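Local atomic coordinates of aeromonas extracellular serine protease (Aeromonas sobria, PDB entry 3WQB), a protein that cleaves peptide bonds after paired basic residues, one of them lysine, as a calcium-binding secreted serine protease of the furin subfamily and a probable virulence factor. Residues A[115-119]-A[329-333]; A[257-261]-A[334-339]; A[43-47]-A[313-317]; A[172-178]-A[209-215]; A[216-221]-A[267-273]. The protein carries 1 engineered substitution. One frame throughout, in Å; residues are numbered along the deposited sequence.

Contact 1: A[115-119]-A[329-333]; sequences HGTSV and NGVMN
Met332 packs along the first turn of helix 115-124 in a buried helix-against-loop contact of the subtilisin domain, right at the predicted charge-relay histidine, while Ser118 and Asn329 add one polar bond beside it. With CG anti to the backbone N (chi1 -179°), the Met332 chain leaves the backbone toward the helix, then bends at chi2 and runs past Ser118. CG passes 3.5 Å from Ser118 CB, and the sulfur follows alongside. The methyl ends the run: Met332 CE sits 3.5 Å from Val119 CG2 and lies over one face of the His115 imidazole, 4.2 Å from the ring centroid and off toward the rim, a CH-pi contact. The sulfur approaches that ring only obliquely.

The polar half is short. Asn329 ND2 gives a hydrogen bond of 3.0 Å to Ser118 OG, which lies in the plane of the amide; Ser118 OG is also bonded to Ala114 O, one turn back. At the other end of the same amide, Asn329 OD1 takes Val331 N in an Asx turn and Met332 N as well, an Asx motif that carries the chain round its corner at Gly330. At least three bonds therefore fix the rotation of the amide, and the same residue that meets the helix shapes the loop delivering Met332.

His115 ND1 is bonded to Asp78, and a backbone group of another protein chain reaches NE2. Strand 293-296 flanks Asn329 and Met332 through Thr295, helix 335-352 meets His115 and Met332 through Ala336 and Ser337, and strand 173-179 borders Val119.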
# COMPACT_ATOMS: atom_id res chain seq x y z
N HIS A 115 -5.02 -14.92 6.15
CA HIS A 115 -4.14 -13.82 5.85
C HIS A 115 -3.97 -12.88 7.05
O HIS A 115 -2.84 -12.55 7.45
CB HIS A 115 -4.72 -13.11 4.62
CG HIS A 115 -3.83 -12.09 4.00
ND1 HIS A 115 -3.92 -10.75 4.30
CD2 HIS A 115 -2.89 -12.20 3.03
CE1 HIS A 115 -3.05 -10.08 3.56
NE2 HIS A 115 -2.43 -10.94 2.77
N GLY A 116 -5.09 -12.48 7.65
CA GLY A 116 -5.08 -11.54 8.76
C GLY A 116 -4.43 -12.12 10.01
O GLY A 116 -3.77 -11.41 10.77
N THR A 117 -4.66 -13.41 10.24
CA THR A 117 -4.07 -14.11 11.37
C THR A 117 -2.56 -14.23 11.19
O THR A 117 -1.79 -14.04 12.14
CB THR A 117 -4.77 -15.47 11.56
OG1 THR A 117 -6.15 -15.23 11.82
CG2 THR A 117 -4.16 -16.27 12.71
N SER A 118 -2.13 -14.52 9.96
CA SER A 118 -0.70 -14.56 9.65
C SER A 118 -0.03 -13.19 9.83
O SER A 118 1.05 -13.09 10.41
CB SER A 118 -0.49 -15.10 8.23
OG SER A 118 -0.94 -16.44 8.10
N VAL A 119 -0.67 -12.15 9.31
CA VAL A 119 -0.24 -10.76 9.52
C VAL A 119 -0.08 -10.46 11.01
O VAL A 119 0.96 -9.93 11.45
CB VAL A 119 -1.26 -9.78 8.87
CG1 VAL A 119 -1.07 -8.34 9.34
CG2 VAL A 119 -1.16 -9.84 7.36
N ASN A 329 2.35 -21.42 10.19
CA ASN A 329 2.64 -21.69 8.78
C ASN A 329 3.97 -21.05 8.39
O ASN A 329 4.47 -20.19 9.12
CB ASN A 329 1.48 -21.25 7.86
CG ASN A 329 1.38 -19.73 7.68
OD1 ASN A 329 2.24 -19.11 7.05
ND2 ASN A 329 0.28 -19.14 8.17
N GLY A 330 4.54 -21.49 7.27
CA GLY A 330 5.82 -20.95 6.80
C GLY A 330 5.73 -20.33 5.43
O GLY A 330 6.75 -20.12 4.76
N VAL A 331 4.51 -20.04 4.98
CA VAL A 331 4.28 -19.58 3.61
C VAL A 331 3.73 -18.16 3.51
O VAL A 331 3.55 -17.64 2.41
CB VAL A 331 3.37 -20.54 2.82
CG1 VAL A 331 4.01 -21.92 2.71
CG2 VAL A 331 1.98 -20.61 3.45
N MET A 332 3.47 -17.52 4.65
CA MET A 332 3.01 -16.13 4.60
C MET A 332 4.07 -15.26 3.94
O MET A 332 5.26 -15.44 4.18
CB MET A 332 2.67 -15.63 6.01
CG MET A 332 2.16 -14.21 6.07
SD MET A 332 0.73 -13.94 5.01
CE MET A 332 0.46 -12.20 5.31
N ASN A 333 3.65 -14.34 3.09
CA ASN A 333 4.59 -13.58 2.28
C ASN A 333 3.96 -12.26 1.81
O ASN A 333 2.96 -11.81 2.36
CB ASN A 333 5.04 -14.42 1.08
CG ASN A 333 3.93 -14.66 0.09
OD1 ASN A 333 2.77 -14.34 0.36
ND2 ASN A 333 4.28 -15.21 -1.08

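Contact 2: A[257-261]-A[334-339]; sequences VVSAL and GTASAT. Engineered in segment 334-339: Ala336 (natural residue Ser).
Val258 turns CG2 into the slot between its backbone N and carbonyl carbon, and Thr335 OG1 lies between the backbone N and the carbonyl carbon (chi1 55°), which leaves Thr335 CG2 anti to the carbonyl carbon; these two choices aim a methyl from each side into the gap between strand 257-261 and the start of helix 335-352. Val258 CG2 reaches the helix beside Thr339, 3.5 Å from Thr339 OG1, and also touches Ala338 CB at 3.8 Å. Coming the other way, Thr335 CG2 lies against the strand backbone, 3.8 Å from Ala260 N, and meets the methyl of Ala260 as well.

Ala338 points its CB toward the strand. That CB rests 3.4 Å from Ser259 O and 4.1 Å from Ala260 CB, so small side chains on both sides let the helix come within 6.8 Å of the strand, axis to axis, at an angle of 115°. No hydrogen bond crosses here. Thr339 OG1 donates to Thr335 O over 2.8 Å, and Thr339 N reaches the same oxygen from the opposite face of its plane. Thr335 OG1 is bonded to Gly217 N. Gly334 holds the N-cap position in a conformation that would jam a side chain against Asn333 O.

Ala336, engineered from the serine predicted for the charge relay, turns its methyl away from the strand toward His115 on helix 115-124, next to the chain of another protein. In the sheet, strand 255-261 runs between 211-215 and 277-282, and Thr335 and Thr339 also touch Ala215 as the helix crosses that face.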
# COMPACT_ATOMS: atom_id res chain seq x y z
N VAL A 257 3.96 3.60 2.78
CA VAL A 257 3.87 2.51 1.80
C VAL A 257 5.17 1.70 1.78
O VAL A 257 6.26 2.28 1.72
CB VAL A 257 3.50 3.03 0.40
CG1 VAL A 257 3.30 1.87 -0.56
CG2 VAL A 257 2.23 3.86 0.44
N VAL A 258 5.05 0.37 1.84
CA VAL A 258 6.24 -0.49 1.96
C VAL A 258 6.35 -1.53 0.87
O VAL A 258 5.36 -2.15 0.48
CB VAL A 258 6.34 -1.17 3.35
CG1 VAL A 258 6.41 -0.13 4.45
CG2 VAL A 258 5.20 -2.12 3.59
N SER A 259 7.58 -1.71 0.40
CA SER A 259 7.90 -2.81 -0.50
C SER A 259 8.46 -4.00 0.29
O SER A 259 8.84 -3.88 1.46
CB SER A 259 8.90 -2.35 -1.54
OG SER A 259 10.13 -1.97 -0.93
N ALA A 260 8.52 -5.17 -0.36
CA ALA A 260 8.94 -6.39 0.29
C ALA A 260 10.35 -6.79 -0.13
O ALA A 260 10.71 -6.73 -1.32
CB ALA A 260 7.98 -7.52 -0.04
N LEU A 261 11.11 -7.24 0.87
CA LEU A 261 12.47 -7.75 0.70
C LEU A 261 12.51 -9.24 1.01
O LEU A 261 11.80 -9.72 1.91
CB LEU A 261 13.40 -7.02 1.70
CG LEU A 261 14.89 -7.33 1.58
CD1 LEU A 261 15.63 -6.12 1.02
CD2 LEU A 261 15.47 -7.75 2.93
N GLY A 334 4.58 -11.65 0.81
CA GLY A 334 3.99 -10.50 0.14
C GLY A 334 4.32 -9.17 0.77
O GLY A 334 4.93 -9.08 1.85
N THR A 335 3.91 -8.11 0.09
CA THR A 335 3.91 -6.82 0.74
C THR A 335 2.95 -6.85 1.92
O THR A 335 3.06 -6.02 2.83
CB THR A 335 3.66 -5.65 -0.24
OG1 THR A 335 2.45 -5.87 -0.97
CG2 THR A 335 4.84 -5.49 -1.18
N ALA A 336 2.04 -7.83 1.95
CA ALA A 336 1.21 -8.05 3.16
C ALA A 336 1.98 -8.54 4.36
O ALA A 336 1.44 -8.54 5.46
CB ALA A 336 0.10 -9.01 2.91
N SER A 337 3.22 -8.99 4.15
CA SER A 337 4.14 -9.33 5.24
C SER A 337 5.11 -8.19 5.54
O SER A 337 5.50 -7.99 6.69
CB SER A 337 4.91 -10.61 4.89
OG SER A 337 4.05 -11.73 4.99
N ALA A 338 5.50 -7.45 4.51
CA ALA A 338 6.32 -6.25 4.71
C ALA A 338 5.57 -5.23 5.58
O ALA A 338 6.18 -4.54 6.40
CB ALA A 338 6.70 -5.65 3.39
N THR A 339 4.26 -5.18 5.40
CA THR A 339 3.41 -4.24 6.12
C THR A 339 3.44 -4.51 7.64
O THR A 339 3.79 -3.59 8.39
CB THR A 339 1.99 -4.20 5.50
OG1 THR A 339 2.10 -3.76 4.14
CG2 THR A 339 1.09 -3.24 6.24

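Contact 3: A[43-47]-A[313-317]; sequences QDGFS and TNRLH
Arg315 leans across the turn 44-47, and its side chain can be followed over Phe46 to Asp44. CB lies 3.7 Å from Phe46 O, and CG is closer to that same oxygen. After a bend at chi3 (-49°), CZ passes above Phe46 CA, which sits over one face of the guanidinium. The two terminal nitrogens then take the carboxylate of Asp44 end-on: Arg315 NH2 is 3.2 Å from Asp44 OD1 and 3.1 Å from OD2, approaching both on the syn side, while NH1 meets OD2 from above the carboxylate plane. The two planes are 58° apart, so this salt bridge is far from coplanar. NH1 also donates to Ser47 O at 2.9 Å.

Arg315 N gives a nearly straight bond to Phe46 O (2.9 Å), and Asn314 ND2, which also reaches Gly287 O, donates to Gly45 O at 3.1 Å. Beside these bonds the Phe46 ring is covered on one face by Leu316 CB, a CH-pi contact 4.1 Å from the centroid.

The contact joins the loop before helix 60-64 to that between strands 293-296 and 328-329, near calcium ligand Asn306. Asp44 OD1 accepts Phe46 N in an Asx turn within the type I' turn 44-47, and Asn314 OD1 accepts Leu316 N in another within the type I turn 314-317. Gln34 NE2 is a further donor to Asp44 OD1. With donors on both oxygens, the Asp44 carboxylate is probably kept ionised, and the single arginine joins two irregular loops, probably balancing that charge while also bonding a backbone carbonyl.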
# COMPACT_ATOMS: atom_id res chain seq x y z
N GLN A 43 19.19 -19.05 7.74
CA GLN A 43 18.33 -20.21 7.98
C GLN A 43 17.24 -20.30 6.91
O GLN A 43 16.90 -19.30 6.25
CB GLN A 43 17.73 -20.20 9.40
CG GLN A 43 16.65 -19.15 9.65
CD GLN A 43 17.19 -17.81 10.10
OE1 GLN A 43 17.89 -17.12 9.34
NE2 GLN A 43 16.85 -17.40 11.32
N ASP A 44 16.69 -21.49 6.73
CA ASP A 44 15.80 -21.73 5.60
C ASP A 44 14.32 -21.42 5.84
O ASP A 44 13.53 -21.43 4.90
CB ASP A 44 16.00 -23.14 5.01
CG ASP A 44 15.69 -24.27 5.99
OD1 ASP A 44 14.99 -24.04 7.00
OD2 ASP A 44 16.14 -25.41 5.71
N GLY A 45 13.93 -21.11 7.09
CA GLY A 45 12.51 -20.91 7.39
C GLY A 45 11.63 -22.11 7.02
O GLY A 45 10.44 -21.94 6.73
N PHE A 46 12.23 -23.30 7.05
CA PHE A 46 11.59 -24.58 6.66
C PHE A 46 11.39 -24.76 5.15
O PHE A 46 10.78 -25.73 4.70
CB PHE A 46 10.28 -24.84 7.43
CG PHE A 46 10.43 -24.78 8.93
CD1 PHE A 46 11.10 -25.80 9.62
CD2 PHE A 46 9.88 -23.73 9.65
CE1 PHE A 46 11.22 -25.76 11.00
CE2 PHE A 46 10.00 -23.68 11.05
CZ PHE A 46 10.67 -24.70 11.73
N SER A 47 11.94 -23.82 4.38
CA SER A 47 11.97 -23.95 2.92
C SER A 47 13.23 -24.71 2.51
O SER A 47 14.03 -25.11 3.36
CB SER A 47 11.95 -22.57 2.27
OG SER A 47 13.25 -22.00 2.20
N THR A 313 5.26 -27.79 0.42
CA THR A 313 6.63 -28.29 0.55
C THR A 313 7.38 -27.63 1.71
O THR A 313 8.45 -28.08 2.09
CB THR A 313 7.46 -28.14 -0.75
OG1 THR A 313 7.67 -26.76 -1.03
CG2 THR A 313 6.77 -28.83 -1.94
N ASN A 314 6.81 -26.58 2.30
CA ASN A 314 7.38 -26.05 3.53
C ASN A 314 7.34 -27.11 4.63
O ASN A 314 6.28 -27.68 4.89
CB ASN A 314 6.67 -24.77 3.96
CG ASN A 314 7.34 -24.14 5.14
OD1 ASN A 314 7.14 -24.56 6.29
ND2 ASN A 314 8.20 -23.15 4.88
N ARG A 315 8.48 -27.38 5.25
CA ARG A 315 8.56 -28.51 6.18
C ARG A 315 7.78 -28.34 7.49
O ARG A 315 7.53 -29.32 8.19
CB ARG A 315 10.02 -28.87 6.50
CG ARG A 315 10.86 -29.22 5.27
CD ARG A 315 12.24 -29.76 5.66
NE ARG A 315 12.92 -28.91 6.64
CZ ARG A 315 13.61 -27.81 6.35
NH1 ARG A 315 13.76 -27.41 5.09
NH2 ARG A 315 14.17 -27.10 7.32
N LEU A 316 7.39 -27.11 7.82
CA LEU A 316 6.62 -26.88 9.03
C LEU A 316 5.20 -27.41 8.90
O LEU A 316 4.55 -27.71 9.90
CB LEU A 316 6.62 -25.39 9.37
CG LEU A 316 5.83 -24.91 10.60
CD1 LEU A 316 6.38 -25.54 11.86
CD2 LEU A 316 5.88 -23.40 10.70
N HIS A 317 4.70 -27.51 7.67
CA HIS A 317 3.29 -27.85 7.44
C HIS A 317 3.04 -29.34 7.59
O HIS A 317 3.86 -30.16 7.19
CB HIS A 317 2.87 -27.38 6.05
CG HIS A 317 2.78 -25.88 5.92
ND1 HIS A 317 1.71 -25.27 5.30
CD2 HIS A 317 3.61 -24.89 6.31
CE1 HIS A 317 1.89 -23.96 5.32
NE2 HIS A 317 3.04 -23.70 5.92

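Contact 4: A[172-178]-A[209-215]; sequences RVFNQSY and GAAYIKA
Phe174 lays its ring against that of Tyr212 on the neighbouring strand, the two side chains pointing the same way in an offset, near-parallel pair. The centroids are 4.6 Å apart and the planes differ by 9°, yet the rings are slid so that overlap is slight: Phe174 CD1 sits over the rim of the tyrosine ring, 3.5 Å from Tyr212 CE2. Ala210 CB comes at the edge of the phenylalanine ring, 3.6 Å from Phe174 CE1. Tyr212 also stacks on Phe200, and its OH is bonded to Leu162 O.

Farther along this face, Gln176 keeps CG anti to its carbonyl carbon (chi1 -55°), from where the extended chain carries the amide over the partner strand. Gln176 NE2 reaches Ile213 O from above the carbonyl plane at 3.3 Å, opposite the backbone N of the same residue, and is bonded to Asn255 too. Lys214, bent at chi2 and chi4, brings NZ to Tyr178 O at 2.8 Å, on a lone pair, and NZ is also bonded to Asn250 OD1. At the other end, Arg172 grips Gly209 O side-on through NE and NH2. Val173 and Ile213 pack on the reverse face.

Between these ends the backbones exchange parallel-ladder bonds, from Ala211 N to Arg172 O through Ala215 N to Gln176 O. Strands 173-179 and 211-215 with helix 191-205 form a beta-alpha-beta crossover in the parallel sheet of the subtilisin fold.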
# COMPACT_ATOMS: atom_id res chain seq x y z
N ARG A 172 -2.57 3.18 17.73
CA ARG A 172 -1.46 3.97 17.24
C ARG A 172 -0.84 3.42 15.95
O ARG A 172 0.01 4.09 15.35
CB ARG A 172 -0.37 4.15 18.29
CG ARG A 172 -0.75 5.15 19.39
CD ARG A 172 0.48 5.77 20.04
NE ARG A 172 1.11 6.73 19.13
CZ ARG A 172 2.36 7.17 19.21
NH1 ARG A 172 3.18 6.75 20.18
NH2 ARG A 172 2.81 8.03 18.30
N VAL A 173 -1.24 2.23 15.51
CA VAL A 173 -0.78 1.68 14.23
C VAL A 173 -1.99 1.06 13.54
O VAL A 173 -2.74 0.30 14.15
CB VAL A 173 0.34 0.62 14.40
CG1 VAL A 173 0.83 0.15 13.05
CG2 VAL A 173 1.51 1.19 15.21
N PHE A 174 -2.18 1.40 12.26
CA PHE A 174 -3.20 0.75 11.43
C PHE A 174 -2.51 -0.03 10.33
O PHE A 174 -1.91 0.56 9.43
CB PHE A 174 -4.18 1.77 10.85
CG PHE A 174 -5.05 2.41 11.88
CD1 PHE A 174 -4.65 3.57 12.54
CD2 PHE A 174 -6.27 1.83 12.22
CE1 PHE A 174 -5.47 4.15 13.52
CE2 PHE A 174 -7.09 2.39 13.20
CZ PHE A 174 -6.68 3.56 13.85
N ASN A 175 -2.58 -1.35 10.45
CA ASN A 175 -1.95 -2.23 9.48
C ASN A 175 -2.87 -2.55 8.31
O ASN A 175 -3.95 -3.10 8.52
CB ASN A 175 -1.51 -3.52 10.17
CG ASN A 175 -0.70 -4.41 9.26
OD1 ASN A 175 0.53 -4.41 9.34
ND2 ASN A 175 -1.37 -5.16 8.39
N GLN A 176 -2.46 -2.16 7.11
CA GLN A 176 -3.26 -2.37 5.90
C GLN A 176 -2.50 -3.21 4.87
O GLN A 176 -1.86 -2.68 3.95
CB GLN A 176 -3.65 -1.05 5.27
CG GLN A 176 -4.36 -0.11 6.21
CD GLN A 176 -4.40 1.26 5.63
OE1 GLN A 176 -5.37 1.64 4.95
NE2 GLN A 176 -3.30 1.99 5.78
N SER A 177 -2.56 -4.53 5.06
CA SER A 177 -1.88 -5.48 4.19
C SER A 177 -2.71 -5.77 2.94
O SER A 177 -2.94 -6.93 2.58
CB SER A 177 -1.61 -6.78 4.95
OG SER A 177 -0.55 -6.60 5.88
N TYR A 178 -3.17 -4.70 2.29
CA TYR A 178 -4.07 -4.80 1.15
C TYR A 178 -3.87 -3.66 0.16
O TYR A 178 -3.17 -2.69 0.46
CB TYR A 178 -5.54 -4.88 1.61
CG TYR A 178 -6.01 -3.71 2.44
CD1 TYR A 178 -6.32 -2.47 1.85
CD2 TYR A 178 -6.20 -3.85 3.81
CE1 TYR A 178 -6.76 -1.39 2.61
CE2 TYR A 178 -6.65 -2.78 4.59
CZ TYR A 178 -6.93 -1.56 3.98
OH TYR A 178 -7.36 -0.50 4.74
N GLY A 209 -0.20 10.12 18.02
CA GLY A 209 -0.61 9.96 16.63
C GLY A 209 -0.50 8.54 16.12
O GLY A 209 0.34 7.76 16.57
N ALA A 210 -1.37 8.22 15.17
CA ALA A 210 -1.40 6.88 14.58
C ALA A 210 -0.67 6.81 13.25
O ALA A 210 -0.83 7.68 12.39
CB ALA A 210 -2.83 6.42 14.42
N ALA A 211 0.12 5.76 13.10
CA ALA A 211 0.82 5.47 11.86
C ALA A 211 0.05 4.47 11.01
O ALA A 211 -0.18 3.33 11.43
CB ALA A 211 2.19 4.91 12.18
N TYR A 212 -0.40 4.93 9.84
CA TYR A 212 -0.99 4.04 8.83
C TYR A 212 0.12 3.41 8.00
O TYR A 212 0.97 4.13 7.48
CB TYR A 212 -1.96 4.83 7.93
CG TYR A 212 -3.18 5.28 8.69
CD1 TYR A 212 -3.17 6.45 9.45
CD2 TYR A 212 -4.35 4.51 8.67
CE1 TYR A 212 -4.29 6.85 10.18
CE2 TYR A 212 -5.47 4.89 9.40
CZ TYR A 212 -5.43 6.07 10.15
OH TYR A 212 -6.54 6.46 10.86
N ILE A 213 0.12 2.08 7.93
CA ILE A 213 1.11 1.31 7.18
C ILE A 213 0.39 0.57 6.06
O ILE A 213 -0.71 0.04 6.28
CB ILE A 213 1.84 0.29 8.10
CG1 ILE A 213 2.15 0.91 9.49
CG2 ILE A 213 3.07 -0.28 7.41
CD1 ILE A 213 3.12 2.09 9.48
N LYS A 214 0.99 0.55 4.87
CA LYS A 214 0.26 0.18 3.68
C LYS A 214 1.11 -0.67 2.71
O LYS A 214 2.22 -0.28 2.36
CB LYS A 214 -0.21 1.46 2.98
CG LYS A 214 -1.03 1.26 1.71
CD LYS A 214 -2.34 0.53 1.97
CE LYS A 214 -3.30 0.67 0.81
NZ LYS A 214 -2.80 -0.01 -0.42
N ALA A 215 0.57 -1.81 2.29
CA ALA A 215 1.25 -2.68 1.33
C ALA A 215 1.36 -2.01 -0.03
O ALA A 215 0.38 -1.45 -0.54
CB ALA A 215 0.50 -3.99 1.21

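Contact 5: A[216-221]-A[267-273]; sequences AGNGFN and RSSYSSV
Phe220 and Arg267 meet flat on flat: the guanidinium lies on one face of the phenyl ring with the planes 9° apart, and Arg267 CZ is 3.7 Å from the ring centroid, a cation-pi stack. The side chains themselves cross at about a right angle. Phe220 CG is anti to the backbone N (chi1 -155°), which swings the ring over to the arginine, and Val273 CG2 touches its edge at 4.0 Å from Phe220 CE2. The same guanidinium is held in place by its own loop: Arg267 NE donates to Ser268 O at 3.0 Å and NH1 to Ser269 O at 2.9 Å.

Asn218 and Tyr270 lie side by side and point the same way, amide and ring planes 67° apart, with Asn218 OD1 3.5 Å from Tyr270 CD1. Asn218 OD1 and Tyr270 OH accept from the start of the helix, Thr335 N and Gly334 N, while Asn218 ND2 turns to a backbone group of another protein chain. Asn218 probably matches the oxyanion-hole asparagine of subtilases, and this bond is consistent with that role.

Ser272 N donates to Gly217 O at 2.9 Å, and Ser272 OG accepts from Gly219 N over 2.9 Å while also bonding Glu242.

These loops follow strands 211-215 and 255-261 of the parallel sheet; Ser271 OG reaches back to Ala260 N, and the start of helix 335-352 lies beside Asn218 and Tyr270.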
# COMPACT_ATOMS: atom_id res chain seq x y z
N ALA A 216 2.54 -2.07 -0.64
CA ALA A 216 2.73 -1.51 -1.98
C ALA A 216 2.00 -2.27 -3.08
O ALA A 216 1.72 -1.70 -4.13
CB ALA A 216 4.19 -1.43 -2.31
N GLY A 217 1.73 -3.55 -2.84
CA GLY A 217 1.27 -4.46 -3.91
C GLY A 217 2.33 -5.48 -4.29
O GLY A 217 3.52 -5.29 -4.02
N ASN A 218 1.87 -6.55 -4.93
CA ASN A 218 2.70 -7.66 -5.37
C ASN A 218 2.67 -7.79 -6.88
O ASN A 218 2.62 -8.91 -7.41
CB ASN A 218 2.19 -8.98 -4.77
CG ASN A 218 2.19 -8.96 -3.26
OD1 ASN A 218 2.95 -8.23 -2.62
ND2 ASN A 218 1.35 -9.80 -2.68
N GLY A 219 2.72 -6.66 -7.58
CA GLY A 219 2.51 -6.64 -9.02
C GLY A 219 3.72 -6.34 -9.87
O GLY A 219 3.55 -5.83 -10.98
N PHE A 220 4.92 -6.66 -9.41
CA PHE A 220 6.06 -6.48 -10.31
C PHE A 220 5.86 -7.18 -11.65
O PHE A 220 6.20 -6.62 -12.68
CB PHE A 220 7.41 -6.88 -9.70
CG PHE A 220 8.56 -6.17 -10.34
CD1 PHE A 220 9.14 -6.66 -11.52
CD2 PHE A 220 9.04 -4.98 -9.81
CE1 PHE A 220 10.20 -5.98 -12.14
CE2 PHE A 220 10.09 -4.29 -10.41
CZ PHE A 220 10.67 -4.79 -11.58
N ASN A 221 5.26 -8.37 -11.61
CA ASN A 221 5.09 -9.19 -12.80
C ASN A 221 3.64 -9.42 -13.21
O ASN A 221 3.33 -9.46 -14.41
CB ASN A 221 5.79 -10.54 -12.58
CG ASN A 221 7.26 -10.40 -12.26
OD1 ASN A 221 7.73 -10.81 -11.20
ND2 ASN A 221 8.00 -9.79 -13.18
N ARG A 267 14.88 -7.11 -3.43
CA ARG A 267 13.44 -7.00 -3.61
C ARG A 267 12.82 -8.37 -3.84
O ARG A 267 13.29 -9.14 -4.69
CB ARG A 267 13.14 -6.13 -4.83
CG ARG A 267 11.69 -5.75 -4.95
CD ARG A 267 11.31 -5.47 -6.41
NE ARG A 267 11.17 -6.70 -7.20
CZ ARG A 267 11.76 -6.94 -8.37
NH1 ARG A 267 11.53 -8.09 -9.00
NH2 ARG A 267 12.59 -6.05 -8.91
N SER A 268 11.77 -8.69 -3.10
CA SER A 268 11.03 -9.91 -3.36
C SER A 268 10.56 -9.86 -4.80
O SER A 268 10.17 -8.80 -5.30
CB SER A 268 9.84 -10.03 -2.42
OG SER A 268 10.27 -10.08 -1.08
N SER A 269 10.63 -11.01 -5.48
CA SER A 269 10.32 -11.11 -6.90
C SER A 269 9.08 -10.32 -7.32
O SER A 269 9.11 -9.59 -8.30
CB SER A 269 10.17 -12.59 -7.28
OG SER A 269 9.15 -13.21 -6.50
N TYR A 270 8.01 -10.46 -6.53
CA TYR A 270 6.69 -9.93 -6.85
C TYR A 270 6.46 -8.47 -6.44
O TYR A 270 5.45 -7.88 -6.84
CB TYR A 270 5.63 -10.80 -6.15
CG TYR A 270 5.94 -10.98 -4.69
CD1 TYR A 270 5.74 -9.94 -3.79
CD2 TYR A 270 6.52 -12.16 -4.21
CE1 TYR A 270 6.07 -10.07 -2.45
CE2 TYR A 270 6.85 -12.31 -2.87
CZ TYR A 270 6.63 -11.26 -2.00
OH TYR A 270 6.95 -11.36 -0.66
N SER A 271 7.36 -7.86 -5.67
CA SER A 271 7.01 -6.58 -5.03
C SER A 271 6.79 -5.43 -6.01
O SER A 271 7.63 -5.18 -6.87
CB SER A 271 8.09 -6.13 -4.04
OG SER A 271 7.63 -5.04 -3.25
N SER A 272 5.68 -4.72 -5.83
CA SER A 272 5.50 -3.45 -6.52
C SER A 272 6.51 -2.45 -5.99
O SER A 272 7.03 -2.60 -4.87
CB SER A 272 4.08 -2.93 -6.33
OG SER A 272 3.15 -3.84 -6.90
N VAL A 273 6.83 -1.44 -6.80
CA VAL A 273 7.83 -0.44 -6.46
C VAL A 273 7.41 0.89 -7.06
O VAL A 273 6.52 0.93 -7.92
CB VAL A 273 9.25 -0.82 -6.99
CG1 VAL A 273 9.71 -2.14 -6.39
CG2 VAL A 273 9.31 -0.87 -8.53

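Overall arrangement
All five contacts lie within the peptidase S8 range. Contacts 4, 2 and 5 centre on the parallel sheet: strands 211-215 and 255-261 are neighbours there, contact 5 joins the loops leaving them, and the centres of contacts 2 and 5 are 9 Å apart. Contact 1 touches all the others and brings His115 to engineered Ala336, with Asp78 and Ser177 alongside, so the predicted charge-relay positions Asp78, His115 and Ala336 gather where two helices meet the sheet. Contact 3 is more remote, about 17 Å from contact 4 between nearest atoms, but His317 and Gly330 link it to contact 1. Along the chain, contacts 4 and 5 are nested inside the loops closed by contacts 1 and 3.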